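PDB 6UM4: malate dehydrogenase from Naegleria fowleri, which probably catalyses the reversible oxidation of malate to oxaloacetate with a nicotinamide adenine dinucleotide (NAD-type) cofactor as hydride acceptor. Local coordinates for residues A[99-104]-A[169-174]; A[107-112]-A[333-338]; A[131-136]-A[161-166]; A[176-181]-A[220-225]; A[228-233]-A[243-248]. All blocks are in the same frame, centred on the assembly; numbering follows the deposited sequence.

Contact 1. Residues A[99-104]-A[169-174]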
# COMPACT_ATOMS: atom_id res chain seq x y z
N THR A 99 -0.89 -1.46 20.16
CA THR A 99 -1.66 -2.57 19.60
C THR A 99 -2.81 -2.04 18.74
O THR A 99 -3.60 -1.22 19.22
CB THR A 99 -2.21 -3.44 20.73
OG1 THR A 99 -1.12 -4.03 21.43
CG2 THR A 99 -3.10 -4.54 20.20
N ILE A 100 -2.92 -2.53 17.51
CA ILE A 100 -3.96 -2.10 16.58
C ILE A 100 -4.80 -3.31 16.18
O ILE A 100 -4.27 -4.27 15.61
CB ILE A 100 -3.37 -1.43 15.32
CG1 ILE A 100 -2.33 -0.38 15.68
CG2 ILE A 100 -4.47 -0.79 14.49
CD1 ILE A 100 -1.19 -0.29 14.63
N THR A 101 -6.10 -3.24 16.41
CA THR A 101 -7.02 -4.29 15.96
C THR A 101 -7.66 -3.88 14.63
O THR A 101 -8.19 -2.79 14.51
CB THR A 101 -8.12 -4.53 17.00
OG1 THR A 101 -7.52 -4.82 18.27
CG2 THR A 101 -9.00 -5.70 16.59
N VAL A 102 -7.62 -4.78 13.65
CA VAL A 102 -8.22 -4.52 12.34
C VAL A 102 -9.18 -5.67 12.04
O VAL A 102 -8.77 -6.84 12.01
CB VAL A 102 -7.17 -4.38 11.22
CG1 VAL A 102 -7.87 -4.11 9.89
CG2 VAL A 102 -6.18 -3.25 11.54
N SER A 103 -10.45 -5.34 11.82
CA SER A 103 -11.43 -6.32 11.40
C SER A 103 -11.46 -6.38 9.87
O SER A 103 -10.81 -5.60 9.18
CB SER A 103 -12.81 -5.99 11.98
OG SER A 103 -13.33 -4.81 11.39
N GLY A 104 -12.20 -7.35 9.34
CA GLY A 104 -12.21 -7.53 7.89
C GLY A 104 -10.83 -7.64 7.29
O GLY A 104 -10.60 -7.17 6.17
N ASP A 169 -11.16 -11.86 21.73
CA ASP A 169 -9.70 -11.95 21.65
C ASP A 169 -9.11 -10.78 20.86
O ASP A 169 -8.06 -10.24 21.25
CB ASP A 169 -9.24 -13.29 21.03
CG ASP A 169 -9.48 -14.51 21.95
OD1 ASP A 169 -9.54 -14.36 23.19
OD2 ASP A 169 -9.55 -15.65 21.43
N ALA A 170 -9.77 -10.37 19.78
CA ALA A 170 -9.21 -9.37 18.87
C ALA A 170 -8.90 -8.05 19.59
O ALA A 170 -7.81 -7.49 19.42
CB ALA A 170 -10.17 -9.13 17.70
N PHE A 171 -9.83 -7.56 20.41
CA PHE A 171 -9.70 -6.23 20.99
C PHE A 171 -8.92 -6.19 22.29
O PHE A 171 -8.69 -5.09 22.80
CB PHE A 171 -11.07 -5.62 21.24
CG PHE A 171 -11.84 -5.34 19.99
CD1 PHE A 171 -11.40 -4.37 19.10
CD2 PHE A 171 -12.98 -6.06 19.68
CE1 PHE A 171 -12.11 -4.10 17.94
CE2 PHE A 171 -13.70 -5.80 18.52
CZ PHE A 171 -13.25 -4.83 17.65
N ARG A 172 -8.53 -7.34 22.84
CA ARG A 172 -7.70 -7.37 24.05
C ARG A 172 -6.49 -6.47 23.87
O ARG A 172 -5.70 -6.64 22.93
CB ARG A 172 -7.27 -8.81 24.39
CG ARG A 172 -6.27 -8.90 25.57
CD ARG A 172 -5.96 -10.33 26.05
NE ARG A 172 -7.18 -11.10 26.25
CZ ARG A 172 -7.60 -12.05 25.42
NH1 ARG A 172 -6.88 -12.36 24.35
NH2 ARG A 172 -8.74 -12.67 25.65
N GLY A 173 -6.36 -5.50 24.78
CA GLY A 173 -5.24 -4.59 24.79
C GLY A 173 -5.16 -3.63 23.63
O GLY A 173 -4.10 -3.04 23.39
N ALA A 174 -6.26 -3.40 22.91
CA ALA A 174 -6.21 -2.52 21.75
C ALA A 174 -5.99 -1.08 22.18
O ALA A 174 -6.63 -0.58 23.11
CB ALA A 174 -7.50 -2.64 20.94
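Thr101, on the first strand of the Rossmann-type nucleotide-binding fold, points its side chain at the end of helix 167-171 and touches it with both branches. OG1 donates to Ala170 O over 2.9 Å, the donor lying 47° above the carbonyl plane and not on a lone pair. The methyl carries the apolar half of the contact. A chi1 of -54° puts OG1 beside the backbone N and CG2 anti to it, and CG2 reaches between Ala170 CB at 3.8 Å and the Phe171 ring, where CD1 is 3.7 Å from Thr101 CG2. The threonine and phenylalanine side chains cross at about a right angle, with the methyl meeting the ring obliquely. Beyond Thr101, the ring packs on helix 191-212 through Ala208 and Leu209, linking that helix to the strand.

Two residues earlier, Thr99 faces the same way but meets backbone. Its CB lies 3.3 Å from Gly173 O, and its CG2 is 4.0 Å from Ala174 CA. Phe171 to Ala174 form a type II turn closed by Ala174 N bonding to Phe171 O; Gly173 occupies the third position with the positive phi (67°) that this turn calls for. The turn leads the chain from the helix into strand 176-179, which lies beside strand 98-102 in the sheet. It also sets Ala174 CB against the Thr101 hydroxyl, 3.4 Å from OG1.

Contact 2. Residues A[107-112]-A[333-338]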
# COMPACT_ATOMS: atom_id res chain seq x y z
N GLY A 107 -9.92 -8.59 3.56
CA GLY A 107 -10.52 -7.87 2.46
C GLY A 107 -9.54 -7.03 1.65
O GLY A 107 -8.35 -6.91 1.95
N GLN A 108 -10.09 -6.41 0.60
CA GLN A 108 -9.26 -5.65 -0.34
C GLN A 108 -8.73 -4.38 0.30
O GLN A 108 -7.55 -4.03 0.11
CB GLN A 108 -10.06 -5.35 -1.61
CG GLN A 108 -10.27 -6.57 -2.49
CD GLN A 108 -8.96 -7.26 -2.85
OE1 GLN A 108 -7.98 -6.63 -3.25
NE2 GLN A 108 -8.94 -8.58 -2.67
N ILE A 109 -9.55 -3.70 1.10
CA ILE A 109 -9.08 -2.53 1.82
C ILE A 109 -7.94 -2.91 2.77
O ILE A 109 -6.90 -2.23 2.82
CB ILE A 109 -10.24 -1.86 2.58
CG1 ILE A 109 -11.18 -1.12 1.62
CG2 ILE A 109 -9.69 -0.94 3.65
CD1 ILE A 109 -12.45 -0.59 2.32
N ALA A 110 -8.11 -3.99 3.53
CA ALA A 110 -7.05 -4.44 4.43
C ALA A 110 -5.75 -4.73 3.69
O ALA A 110 -4.66 -4.40 4.17
CB ALA A 110 -7.49 -5.68 5.21
N ASN A 111 -5.85 -5.34 2.50
CA ASN A 111 -4.65 -5.70 1.74
C ASN A 111 -3.75 -4.48 1.49
O ASN A 111 -2.52 -4.60 1.50
CB ASN A 111 -5.05 -6.36 0.42
CG ASN A 111 -3.85 -6.67 -0.49
OD1 ASN A 111 -3.60 -5.95 -1.47
ND2 ASN A 111 -3.15 -7.76 -0.20
N SER A 112 -4.34 -3.29 1.31
CA SER A 112 -3.55 -2.08 1.19
C SER A 112 -3.25 -1.44 2.54
O SER A 112 -2.16 -0.88 2.73
CB SER A 112 -4.24 -1.06 0.27
OG SER A 112 -4.22 -1.52 -1.08
N ALA A 333 -8.02 0.58 -2.64
CA ALA A 333 -6.73 1.19 -2.35
C ALA A 333 -6.90 2.61 -1.82
O ALA A 333 -6.21 3.02 -0.88
CB ALA A 333 -5.85 1.17 -3.60
N SER A 334 -7.79 3.41 -2.43
CA SER A 334 -7.95 4.76 -1.89
C SER A 334 -8.72 4.77 -0.56
O SER A 334 -8.44 5.61 0.30
CB SER A 334 -8.59 5.70 -2.94
OG SER A 334 -9.69 5.11 -3.62
N ALA A 335 -9.65 3.84 -0.33
CA ALA A 335 -10.27 3.80 1.00
C ALA A 335 -9.23 3.46 2.07
O ALA A 335 -9.25 4.05 3.16
CB ALA A 335 -11.44 2.80 1.04
N ALA A 336 -8.33 2.51 1.78
CA ALA A 336 -7.25 2.22 2.72
C ALA A 336 -6.38 3.45 2.92
O ALA A 336 -6.01 3.79 4.05
CB ALA A 336 -6.40 1.04 2.22
N ASP A 337 -6.09 4.17 1.82
CA ASP A 337 -5.32 5.41 1.93
C ASP A 337 -6.01 6.43 2.84
O ASP A 337 -5.36 7.10 3.65
CB ASP A 337 -5.10 6.01 0.55
CG ASP A 337 -4.36 7.33 0.61
OD1 ASP A 337 -3.11 7.30 0.72
OD2 ASP A 337 -5.04 8.38 0.56
N ALA A 338 -7.32 6.62 2.67
CA ALA A 338 -8.05 7.55 3.54
C ALA A 338 -8.01 7.11 5.00
O ALA A 338 -7.92 7.95 5.90
CB ALA A 338 -9.50 7.66 3.06
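Ile109 and Ala336 bury the most surface where helix 108-118 crosses helix 332-348, and Ser112 follows them. The short helical segments run at 58° to each other with axes 7.8 Å apart, a close approach made possible by the small residues Ala333, Ala335 and Ala336. Ala336 points its methyl into the facing helix, where CB comes to 3.4 Å from Ile109 O and 3.6 Å from Ser112 CB. It therefore lies against one turn of the helix, on backbone as well as side chain.

Ile109 straddles two alanines. CG2 leans on Ala336 CB at 4.1 Å, while the other branch extends fully (chi2 173°) to set CD1 3.8 Å from Ala335 CB. Ser112 contributes its CB to Ala336 and holds its hydroxyl alongside Ala333, with OG 3.9 Å from Ala333 CA. No hydrogen bond joins the two segments; van der Waals packing carries the contact.

The second subunit borders the contact: its Phe115 packs on Ala333 and its Asn111 on Ser112. Within the chain, the helix after the first Rossmann strand is thus joined to a helix of the C-terminal domain. Nearby, Asp337 pairs with Arg116 of helix 108-118, and Leu180, just beyond strand 176-179, packs on Ile109.

Contact 3. Residues A[131-136]-A[161-166]; sequences LRLLER and IYLTDS
Arg132 lays its guanidinium flat on the ring of Tyr162, its direct neighbour on the adjacent strand. The planes are only 15° apart and the centres 4.0 Å, but the overlap is shifted toward the ring's rim, where NH2 sits 3.3 Å from Tyr162 CE2. This makes an off-centre cation-pi contact. The arginine chain reaches it by bending at chi3 (79°), while Tyr162 holds CG anti to its backbone N. The guanidinium is also held from outside the pair, NH2 donating to Asp169 O in helix 167-171.

Leu134 and Thr164 point to the same face of the sheet as this stack. Leu134 CD1 leans across the end of the neighbouring strand, 3.4 Å from Thr164 O. On the other face, Leu133 CD1 touches Ile161 CG2 at 3.7 Å and Leu163 CD2 at 3.9 Å; Leu133 and Leu163 lie side by side, and helix 140-151 covers Ile161 and Leu163.

Between the faces the strands pair in parallel. Tyr162 N bonds to Leu131 O and Leu133 N to Tyr162 O, both almost straight, whereas the later bond from Glu135 N to Thr164 O stretches to 3.3 Å as the strands end. Thr164 OG1 then accepts from Ser166 N in an ST turn leading into helix 167-171. Strands 129-134 and 158-164, joined through helix 140-151, form the second beta-alpha-beta unit of a Rossmann fold.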
# COMPACT_ATOMS: atom_id res chain seq x y z
N LEU A 131 -0.32 -6.06 15.46
CA LEU A 131 -1.56 -6.16 14.72
C LEU A 131 -2.37 -7.33 15.27
O LEU A 131 -1.87 -8.45 15.38
CB LEU A 131 -1.29 -6.37 13.23
CG LEU A 131 -0.75 -5.17 12.45
CD1 LEU A 131 -0.39 -5.58 11.02
CD2 LEU A 131 -1.79 -4.09 12.45
N ARG A 132 -3.62 -7.06 15.61
CA ARG A 132 -4.57 -8.10 15.97
C ARG A 132 -5.62 -8.11 14.88
O ARG A 132 -6.44 -7.19 14.79
CB ARG A 132 -5.16 -7.84 17.36
CG ARG A 132 -4.10 -7.87 18.48
CD ARG A 132 -4.73 -7.72 19.87
NE ARG A 132 -5.32 -8.95 20.36
CZ ARG A 132 -4.62 -9.91 20.99
NH1 ARG A 132 -3.29 -9.84 21.02
NH2 ARG A 132 -5.23 -11.00 21.44
N LEU A 133 -5.60 -9.16 14.08
CA LEU A 133 -6.35 -9.24 12.83
C LEU A 133 -7.56 -10.12 13.03
O LEU A 133 -7.42 -11.29 13.39
CB LEU A 133 -5.46 -9.81 11.72
CG LEU A 133 -4.17 -9.05 11.46
CD1 LEU A 133 -3.42 -9.67 10.27
CD2 LEU A 133 -4.51 -7.57 11.21
N LEU A 134 -8.74 -9.58 12.74
CA LEU A 134 -10.01 -10.26 12.97
C LEU A 134 -10.69 -10.56 11.64
O LEU A 134 -10.71 -9.72 10.74
CB LEU A 134 -10.94 -9.39 13.83
CG LEU A 134 -12.37 -9.90 13.97
CD1 LEU A 134 -12.31 -11.24 14.68
CD2 LEU A 134 -13.24 -8.93 14.73
N GLU A 135 -11.24 -11.76 11.51
CA GLU A 135 -11.99 -12.14 10.33
C GLU A 135 -13.12 -13.07 10.74
O GLU A 135 -13.18 -13.54 11.88
CB GLU A 135 -11.08 -12.83 9.27
CG GLU A 135 -10.71 -11.97 8.07
CD GLU A 135 -11.92 -11.48 7.25
OE1 GLU A 135 -13.02 -12.07 7.35
OE2 GLU A 135 -11.77 -10.48 6.51
N ARG A 136 -14.00 -13.36 9.79
CA ARG A 136 -15.03 -14.35 10.00
C ARG A 136 -14.40 -15.73 10.14
O ARG A 136 -13.28 -15.97 9.67
CB ARG A 136 -16.02 -14.33 8.84
CG ARG A 136 -16.98 -13.14 8.87
CD ARG A 136 -18.03 -13.22 7.77
NE ARG A 136 -18.59 -11.91 7.46
CZ ARG A 136 -19.73 -11.43 7.96
NH1 ARG A 136 -20.45 -12.16 8.81
NH2 ARG A 136 -20.16 -10.22 7.61
N ILE A 161 1.95 -10.28 14.96
CA ILE A 161 0.72 -10.43 14.19
C ILE A 161 -0.09 -11.53 14.85
O ILE A 161 0.31 -12.70 14.82
CB ILE A 161 0.99 -10.78 12.71
CG1 ILE A 161 1.93 -9.75 12.07
CG2 ILE A 161 -0.33 -10.83 11.95
CD1 ILE A 161 2.40 -10.16 10.66
N TYR A 162 -1.23 -11.18 15.43
CA TYR A 162 -2.13 -12.13 16.07
C TYR A 162 -3.40 -12.26 15.24
O TYR A 162 -3.97 -11.26 14.81
CB TYR A 162 -2.45 -11.68 17.50
CG TYR A 162 -3.44 -12.58 18.23
CD1 TYR A 162 -3.03 -13.75 18.85
CD2 TYR A 162 -4.79 -12.25 18.29
CE1 TYR A 162 -3.94 -14.58 19.53
CE2 TYR A 162 -5.70 -13.06 18.95
CZ TYR A 162 -5.28 -14.22 19.57
OH TYR A 162 -6.20 -15.01 20.22
N LEU A 163 -3.83 -13.51 15.01
CA LEU A 163 -4.98 -13.82 14.16
C LEU A 163 -6.10 -14.43 14.99
O LEU A 163 -5.85 -15.29 15.83
CB LEU A 163 -4.61 -14.81 13.06
CG LEU A 163 -3.34 -14.64 12.24
CD1 LEU A 163 -3.31 -15.74 11.21
CD2 LEU A 163 -3.28 -13.29 11.59
N THR A 164 -7.35 -14.03 14.71
CA THR A 164 -8.46 -14.60 15.47
C THR A 164 -9.77 -14.38 14.74
O THR A 164 -9.91 -13.46 13.94
CB THR A 164 -8.53 -14.03 16.90
OG1 THR A 164 -9.65 -14.59 17.58
CG2 THR A 164 -8.64 -12.53 16.90
N ASP A 165 -10.74 -15.24 15.04
CA ASP A 165 -12.12 -14.99 14.64
C ASP A 165 -13.00 -14.62 15.82
O ASP A 165 -14.23 -14.74 15.74
CB ASP A 165 -12.70 -16.19 13.89
CG ASP A 165 -12.74 -17.46 14.73
OD1 ASP A 165 -12.43 -17.41 15.94
OD2 ASP A 165 -13.11 -18.52 14.17
N SER A 166 -12.40 -14.21 16.93
CA SER A 166 -13.13 -13.86 18.15
C SER A 166 -12.96 -12.39 18.46
O SER A 166 -11.84 -11.93 18.72
CB SER A 166 -12.63 -14.65 19.35
OG SER A 166 -12.88 -13.88 20.52

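Contact 4. Residues A[176-181]-A[220-225]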
# COMPACT_ATOMS: atom_id res chain seq x y z
N TYR A 176 -5.74 1.00 19.35
CA TYR A 176 -6.37 1.48 18.14
C TYR A 176 -7.21 0.36 17.55
O TYR A 176 -6.85 -0.82 17.65
CB TYR A 176 -5.31 1.92 17.12
CG TYR A 176 -4.40 3.00 17.64
CD1 TYR A 176 -4.83 4.31 17.74
CD2 TYR A 176 -3.12 2.71 18.06
CE1 TYR A 176 -3.99 5.32 18.22
CE2 TYR A 176 -2.28 3.69 18.54
CZ TYR A 176 -2.71 4.99 18.62
OH TYR A 176 -1.87 5.97 19.11
N ALA A 177 -8.32 0.73 16.94
CA ALA A 177 -9.12 -0.25 16.21
C ALA A 177 -9.62 0.39 14.93
O ALA A 177 -10.19 1.49 14.95
CB ALA A 177 -10.27 -0.80 17.06
N ILE A 178 -9.43 -0.30 13.81
CA ILE A 178 -9.93 0.13 12.51
C ILE A 178 -10.93 -0.93 12.07
O ILE A 178 -10.58 -2.10 11.90
CB ILE A 178 -8.80 0.30 11.47
CG1 ILE A 178 -7.84 1.40 11.95
CG2 ILE A 178 -9.37 0.68 10.10
CD1 ILE A 178 -6.63 1.55 11.08
N LEU A 179 -12.19 -0.52 11.93
CA LEU A 179 -13.28 -1.47 11.74
C LEU A 179 -13.69 -1.45 10.28
O LEU A 179 -14.49 -0.61 9.86
CB LEU A 179 -14.44 -1.12 12.67
CG LEU A 179 -13.95 -1.12 14.11
CD1 LEU A 179 -15.08 -1.02 15.11
CD2 LEU A 179 -13.11 -2.41 14.35
N LEU A 180 -13.14 -2.40 9.51
CA LEU A 180 -13.44 -2.57 8.10
C LEU A 180 -14.55 -3.57 7.89
O LEU A 180 -15.29 -3.48 6.90
CB LEU A 180 -12.20 -3.04 7.33
CG LEU A 180 -10.92 -2.24 7.51
CD1 LEU A 180 -9.74 -2.93 6.80
CD2 LEU A 180 -11.10 -0.83 6.96
N GLY A 181 -14.69 -4.52 8.81
CA GLY A 181 -15.61 -5.62 8.62
C GLY A 181 -17.05 -5.23 8.89
O GLY A 181 -17.36 -4.44 9.78
N LEU A 220 -11.82 3.73 14.65
CA LEU A 220 -12.21 4.27 13.35
C LEU A 220 -13.15 3.28 12.69
O LEU A 220 -12.80 2.10 12.53
CB LEU A 220 -10.99 4.55 12.47
CG LEU A 220 -11.32 4.89 11.02
CD1 LEU A 220 -12.20 6.15 10.96
CD2 LEU A 220 -10.06 5.06 10.20
N ILE A 221 -14.34 3.73 12.32
CA ILE A 221 -15.31 2.89 11.62
C ILE A 221 -15.24 3.21 10.13
O ILE A 221 -15.43 4.36 9.73
CB ILE A 221 -16.74 3.09 12.15
CG1 ILE A 221 -16.99 2.33 13.45
CG2 ILE A 221 -17.74 2.62 11.10
CD1 ILE A 221 -16.39 2.96 14.69
N VAL A 222 -14.95 2.19 9.32
CA VAL A 222 -14.94 2.30 7.87
C VAL A 222 -16.16 1.64 7.25
O VAL A 222 -16.73 2.16 6.29
CB VAL A 222 -13.63 1.71 7.28
CG1 VAL A 222 -13.70 1.69 5.76
CG2 VAL A 222 -12.43 2.51 7.73
N ALA A 223 -16.57 0.49 7.79
CA ALA A 223 -17.68 -0.26 7.22
C ALA A 223 -18.96 0.57 7.22
O ALA A 223 -19.24 1.30 8.17
CB ALA A 223 -17.90 -1.54 8.01
N ASN A 224 -19.75 0.44 6.14
CA ASN A 224 -21.02 1.15 5.99
C ASN A 224 -22.16 0.43 6.71
O ASN A 224 -22.12 -0.79 6.90
CB ASN A 224 -21.35 1.33 4.53
CG ASN A 224 -20.76 2.60 3.97
OD1 ASN A 224 -20.69 3.62 4.66
ND2 ASN A 224 -20.31 2.55 2.71
N PRO A 225 -23.20 1.18 7.15
CA PRO A 225 -23.30 2.65 7.16
C PRO A 225 -22.44 3.27 8.27
O PRO A 225 -22.72 3.08 9.48
CB PRO A 225 -24.79 2.91 7.37
CG PRO A 225 -25.23 1.72 8.20
CD PRO A 225 -24.42 0.54 7.68
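The backbones of Ala177-Gly181 and Leu220-Ala223 run parallel, their end-to-end directions only 1° apart, as neighbouring strands of the Rossmann sheet joined through helix 191-212 in a beta-alpha-beta unit. Leu220 bonds through both its own N and its own O: the N donates to Ala177 O and the O accepts from Leu179 N, each over 2.8 Å. The regular pairing ends at Leu179, whose carbonyl takes two donors. Ala223 N approaches in the carbonyl plane, while Val222 N is tilted 31° from it. This double acceptance coincides with the fold of the chain at Val222, which leaves the extended conformation (psi -40°) and brings two successive amides to one oxygen.

Ile178 and Leu220 direct their side chains to the same face of the sheet, but only loosely against each other; Ile178 packs on Leu113 of helix 108-118, and Leu220 on helix 332-348. Leu179 and Ile221 lie on the opposite face, where Leu179 CD1 and Ile221 CG1 are 4.2 Å apart and the side chains cross at a slant; Leu179 also packs on Phe202 and Gln205 of helix 191-212.

Past the paired residues, side chains meet more closely. Leu180 and Val222 lie side by side and point the same way. The leucine begins by heading away from the other segment, then swings CD2 back to 3.6 Å from Val222 CB, and the same methyl is near both valine branches. Leu180 also packs on Ile109 and Ala110, and so joins the strand ends to helix 108-118. Ala223 instead faces backbone: its CB is in contact with two consecutive carbonyls, 3.4 Å from Leu180 O and 3.4 Å from Gly181 O.

Contact 5. Residues A[228-233]-A[243-248]; sequences TNAMIT and ENITAM
Ile245, the first residue of strand 245-247, packs both of its branches against helix 226-235, which runs almost antiparallel to the strand at 166°. The shorter branch, CG2, lies 3.9 Å from Ala230 O and somewhat farther from that residue's methyl. The longer one is fully extended (chi2 180°) and carries CD1 to Thr233 CG2, 4.0 Å away, where the two side chains cross at a slant. One turn of the helix thus presents Ala230 and Thr233 to a single isoleucine.

Thr246 turns its side chain from the helix, and its OG1 is hydrogen-bonded to His342 of helix 332-348. What it offers to the helix is backbone: its carbonyl carbon is 4.2 Å from Ala230 CB. Ala247 faces the helix again and brings its CB to 3.9 Å from Ala230 CB, methyl against methyl, where the CA atoms of the two segments are nearest.

The hydroxyl of Thr233 is satisfied within its own helix: OG1 donates to Asn229 O over 2.8 Å, while CG2 faces Ile245. Asn229 O thereby holds two donors, the hydroxyl and the amide of Thr233. With no hydrogen bond between the segments, the helix is held against the face of strand 245-247 that carries Ile245 and Ala247, by apolar packing.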
# COMPACT_ATOMS: atom_id res chain seq x y z
N THR A 228 -23.69 5.66 11.31
CA THR A 228 -24.61 4.93 12.17
C THR A 228 -23.91 3.77 12.88
O THR A 228 -24.16 3.50 14.06
CB THR A 228 -25.77 4.43 11.32
OG1 THR A 228 -26.40 5.57 10.71
CG2 THR A 228 -26.80 3.71 12.18
N ASN A 229 -23.02 3.06 12.17
CA ASN A 229 -22.26 2.01 12.83
C ASN A 229 -21.46 2.57 14.00
O ASN A 229 -21.43 1.99 15.09
CB ASN A 229 -21.33 1.32 11.84
CG ASN A 229 -22.06 0.36 10.92
OD1 ASN A 229 -23.18 -0.08 11.21
ND2 ASN A 229 -21.44 0.04 9.79
N ALA A 230 -20.81 3.73 13.80
CA ALA A 230 -20.03 4.35 14.86
C ALA A 230 -20.92 4.71 16.05
O ALA A 230 -20.54 4.50 17.22
CB ALA A 230 -19.33 5.60 14.33
N MET A 231 -22.10 5.25 15.76
CA MET A 231 -23.03 5.61 16.81
C MET A 231 -23.45 4.39 17.63
O MET A 231 -23.58 4.47 18.85
CB MET A 231 -24.25 6.27 16.20
CG MET A 231 -25.23 6.76 17.27
SD MET A 231 -26.88 6.60 16.61
CE MET A 231 -26.99 4.82 16.52
N ILE A 232 -23.74 3.27 16.95
CA ILE A 232 -24.09 2.05 17.67
C ILE A 232 -22.91 1.54 18.49
O ILE A 232 -23.08 1.05 19.61
CB ILE A 232 -24.58 0.97 16.68
CG1 ILE A 232 -25.94 1.36 16.11
CG2 ILE A 232 -24.70 -0.38 17.40
CD1 ILE A 232 -27.04 1.38 17.16
N THR A 233 -21.71 1.60 17.93
CA THR A 233 -20.53 1.17 18.67
C THR A 233 -20.41 1.94 19.98
O THR A 233 -20.25 1.36 21.06
CB THR A 233 -19.27 1.37 17.84
OG1 THR A 233 -19.40 0.70 16.58
CG2 THR A 233 -18.05 0.83 18.58
N GLU A 243 -16.00 10.81 21.70
CA GLU A 243 -15.10 11.43 20.73
C GLU A 243 -13.97 10.50 20.29
O GLU A 243 -13.29 10.80 19.30
CB GLU A 243 -14.51 12.72 21.32
CG GLU A 243 -15.40 13.92 21.13
CD GLU A 243 -16.61 13.91 22.04
OE1 GLU A 243 -16.63 13.10 22.99
OE2 GLU A 243 -17.54 14.72 21.79
N ASN A 244 -13.71 9.43 21.04
CA ASN A 244 -12.67 8.48 20.64
C ASN A 244 -13.16 7.45 19.62
O ASN A 244 -12.38 6.56 19.25
CB ASN A 244 -12.12 7.76 21.89
CG ASN A 244 -11.27 8.67 22.75
OD1 ASN A 244 -10.92 9.76 22.33
ND2 ASN A 244 -10.95 8.23 23.95
N ILE A 245 -14.41 7.52 19.19
CA ILE A 245 -14.96 6.64 18.16
C ILE A 245 -15.47 7.52 17.03
O ILE A 245 -16.43 8.27 17.22
CB ILE A 245 -16.09 5.76 18.70
CG1 ILE A 245 -15.62 4.96 19.92
CG2 ILE A 245 -16.65 4.86 17.61
CD1 ILE A 245 -16.71 4.07 20.50
N THR A 246 -14.86 7.42 15.84
CA THR A 246 -15.31 8.21 14.71
C THR A 246 -15.59 7.32 13.51
O THR A 246 -15.19 6.16 13.45
CB THR A 246 -14.28 9.28 14.33
OG1 THR A 246 -13.04 8.64 13.99
CG2 THR A 246 -14.04 10.22 15.50
N ALA A 247 -16.28 7.89 12.53
CA ALA A 247 -16.54 7.23 11.27
C ALA A 247 -15.79 7.97 10.16
O ALA A 247 -15.51 9.16 10.28
CB ALA A 247 -18.05 7.18 11.00
N MET A 248 -15.44 7.25 9.09
CA MET A 248 -14.52 7.80 8.09
C MET A 248 -15.25 8.51 6.95
O MET A 248 -15.96 7.87 6.16
CB MET A 248 -13.64 6.72 7.49
CG MET A 248 -12.50 7.35 6.73
SD MET A 248 -11.31 6.18 6.09
CE MET A 248 -12.31 5.46 4.77

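How the contacts relate
From the N terminus, contact 1 opens on strand 98-102 and contact 2 opens on the helix that follows. Contact 3 then opens and closes within both, pairing the next two strands. Helix 167-171 closes contact 1 soon after, so contacts 1 and 2 cross. Contacts 4 and 5 follow in series, each ending before contact 2 closes at helix 332-348. Contacts 1, 3, 4 and 5 build the nucleotide-binding domain: strand 98-102 pairs with strands of contacts 3 and 4, and strand 218-221 links contacts 4 and 5. Contact 2 spans the longest loop and joins this domain to the C-terminal one, touching contact 5 through Met248.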